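Local coordinates for protein major pollen allergen Pla l 1 (Plantago lanceolata, PDB 4Z8W) that is a major plantain pollen allergen of the Ole e 1-like family, a secreted beta-sheet protein that probably binds zinc, at residues E56-Q59 with D60-R64. Sequence-based numbering, arbitrary orientation.
Sequences ETDQ and DGVYR
Asp58, the first residue of a tight turn, folds its carboxylate back toward the backbone and accepts two N-H groups on OD1. Asp60 N lies 2.9 Å from Asp58 OD1, in a bent bond. Val62 N makes the straighter bond, 3.0 Å to the same Asp58 OD1 at 159°. The two donors come from opposite faces of the carboxylate plane. With chi1 at 71° Asp58 CG tucks in over its own main chain, which brings OD1 to both N-H groups. The Val62 side chain points the same way as that of Asp58, and its CB packs 3.6 Å from Asp58 OD1. Residues 58-61 form a type I beta turn, closed by Gly61 N to Asp58 O at 2.8 Å, and the OD1 bond to Asp60 N adds an Asx turn. Gly61, with phi 69°, takes the left-handed position of a type I turn with G1 bulge, and Asp58 N to Val62 O (2.9 Å) completes it. The turn leads from strand 51-56 to strand 62-68, which lie in different sheets. Thr57 CG2 meets the edge of the Tyr63 ring, 3.8 Å from Tyr63 CD2. Thr57 OG1 bonds Met33 O and Ala36 N, which probably holds its rotation. One water bridges Asp58 OD2 and Asp60 OD2, probably easing their like charges; another joins Glu56 O to Arg64 N.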
ATOM      1  N   GLU A  56       1.871  -8.858   5.344  1.00 25.41           N
ATOM      2  CA  GLU A  56       2.736  -8.064   6.166  1.00 32.31           C
ATOM      3  C   GLU A  56       3.950  -7.744   5.376  1.00 25.76           C
ATOM      4  O   GLU A  56       4.316  -8.481   4.467  1.00 28.97           O
ATOM      5  CB  GLU A  56       3.152  -8.883   7.458  1.00 32.89           C
ATOM      6  CG  GLU A  56       2.004  -9.008   8.426  1.00 43.89           C
ATOM      7  CD  GLU A  56       2.464  -9.080   9.878  1.00 50.28           C
ATOM      8  OE1 GLU A  56       3.700  -9.178  10.144  1.00 49.73           O
ATOM      9  OE2 GLU A  56       1.564  -9.012  10.740  1.00 53.58           O
ATOM     10  N   THR A  57       4.573  -6.597   5.662  1.00 24.66           N
ATOM     11  CA  THR A  57       5.790  -6.262   4.946  1.00 22.76           C
ATOM     12  C   THR A  57       6.979  -6.975   5.598  1.00 26.94           C
ATOM     13  O   THR A  57       6.882  -7.338   6.762  1.00 24.75           O
ATOM     14  CB  THR A  57       6.143  -4.812   4.995  1.00 27.21           C
ATOM     15  OG1 THR A  57       6.118  -4.349   6.370  1.00 25.83           O
ATOM     16  CG2 THR A  57       5.098  -4.003   4.133  1.00 24.35           C
ATOM     17  N   ASP A  58       8.061  -7.087   4.866  1.00 24.25           N
ATOM     18  CA  ASP A  58       9.255  -7.761   5.360  1.00 34.44           C
ATOM     19  C   ASP A  58      10.315  -6.722   5.784  1.00 38.73           C
ATOM     20  O   ASP A  58      10.012  -5.484   5.970  1.00 29.85           O
ATOM     21  CB  ASP A  58       9.796  -8.699   4.236  1.00 27.45           C
ATOM     22  CG  ASP A  58      10.393  -7.956   3.096  1.00 38.17           C
ATOM     23  OD1 ASP A  58      10.455  -6.703   3.135  1.00 35.20           O
ATOM     24  OD2 ASP A  58      10.830  -8.624   2.116  1.00 31.02           O
ATOM     25  N   GLN A  59      11.561  -7.182   5.864  1.00 35.81           N
ATOM     26  CA  GLN A  59      12.675  -6.349   6.329  1.00 38.04           C
ATOM     27  C   GLN A  59      12.954  -5.153   5.494  1.00 42.67           C
ATOM     28  O   GLN A  59      13.510  -4.183   5.990  1.00 42.74           O
ATOM     29  CB  GLN A  59      13.983  -7.172   6.329  1.00 40.49           C
ATOM     30  CG  GLN A  59      14.006  -8.192   7.437  1.00 42.44           C
ATOM     31  CD  GLN A  59      13.793  -7.554   8.779  1.00 48.21           C
ATOM     32  OE1 GLN A  59      14.705  -6.913   9.333  1.00 50.02           O
ATOM     33  NE2 GLN A  59      12.591  -7.709   9.316  1.00 47.55           N
ATOM     34  N   ASP A  60      12.700  -5.246   4.200  1.00 37.73           N
ATOM     35  CA  ASP A  60      12.875  -4.085   3.354  1.00 35.74           C
ATOM     36  C   ASP A  60      11.600  -3.228   3.269  1.00 26.60           C
ATOM     37  O   ASP A  60      11.539  -2.333   2.437  1.00 32.41           O
ATOM     38  CB  ASP A  60      13.304  -4.504   1.947  1.00 37.31           C
ATOM     39  CG  ASP A  60      14.646  -5.199   1.925  1.00 45.45           C
ATOM     40  OD1 ASP A  60      15.642  -4.621   2.418  1.00 43.58           O
ATOM     41  OD2 ASP A  60      14.696  -6.328   1.399  1.00 52.52           O
ATOM     42  N   GLY A  61      10.618  -3.493   4.111  1.00 28.01           N
ATOM     43  CA  GLY A  61       9.290  -2.805   4.050  1.00 26.85           C
ATOM     44  C   GLY A  61       8.491  -3.205   2.793  1.00 28.32           C
ATOM     45  O   GLY A  61       7.671  -2.416   2.301  1.00 23.71           O
ATOM     46  N   VAL A  62       8.711  -4.420   2.278  1.00 25.96           N
ATOM     47  CA  VAL A  62       8.070  -4.884   0.989  1.00 27.31           C
ATOM     48  C   VAL A  62       7.032  -5.918   1.289  1.00 28.71           C
ATOM     49  O   VAL A  62       7.292  -6.865   2.046  1.00 26.60           O
ATOM     50  CB  VAL A  62       9.109  -5.523   0.029  1.00 27.85           C
ATOM     51  CG1 VAL A  62       8.470  -5.965  -1.301  1.00 25.11           C
ATOM     52  CG2 VAL A  62      10.242  -4.545  -0.258  1.00 26.88           C
ATOM     53  N   TYR A  63       5.814  -5.771   0.743  1.00 24.18           N
ATOM     54  CA  TYR A  63       4.858  -6.853   0.922  1.00 22.22           C
ATOM     55  C   TYR A  63       4.747  -7.582  -0.447  1.00 26.01           C
ATOM     56  O   TYR A  63       5.122  -7.037  -1.475  1.00 25.18           O
ATOM     57  CB  TYR A  63       3.443  -6.385   1.374  1.00 23.15           C
ATOM     58  CG  TYR A  63       2.859  -5.221   0.501  1.00 24.52           C
ATOM     59  CD1 TYR A  63       2.190  -5.482  -0.738  1.00 22.62           C
ATOM     60  CD2 TYR A  63       2.998  -3.901   0.918  1.00 22.57           C
ATOM     61  CE1 TYR A  63       1.678  -4.432  -1.493  1.00 22.08           C
ATOM     62  CE2 TYR A  63       2.478  -2.812   0.146  1.00 20.92           C
ATOM     63  CZ  TYR A  63       1.838  -3.090  -1.037  1.00 21.83           C
ATOM     64  OH  TYR A  63       1.317  -2.072  -1.781  1.00 21.62           O
ATOM     65  N   ARG A  64       4.157  -8.768  -0.471  1.00 27.21           N
ATOM     66  CA  ARG A  64       4.053  -9.511  -1.753  1.00 27.25           C
ATOM     67  C   ARG A  64       2.867 -10.403  -1.555  1.00 28.34           C
ATOM     68  O   ARG A  64       2.894 -11.424  -0.838  1.00 33.28           O
ATOM     69  CB  ARG A  64       5.358 -10.240  -2.064  1.00 29.05           C
ATOM     70  CG  ARG A  64       5.341 -11.172  -3.233  1.00 36.20           C
ATOM     71  CD  ARG A  64       6.733 -11.759  -3.441  1.00 36.06           C
ATOM     72  NE  ARG A  64       6.713 -12.821  -4.425  1.00 46.79           N
ATOM     73  CZ  ARG A  64       6.981 -12.623  -5.715  1.00 53.56           C
ATOM     74  NH1 ARG A  64       7.294 -11.395  -6.165  1.00 50.22           N
ATOM     75  NH2 ARG A  64       6.929 -13.646  -6.561  1.00 52.05           N
TER
HETATM   76  O   HOH W   1       3.188  -9.717   2.113  1.00 24.31           O
HETATM   77  O   HOH W   2      12.369  -7.829   0.343  1.00 41.50           O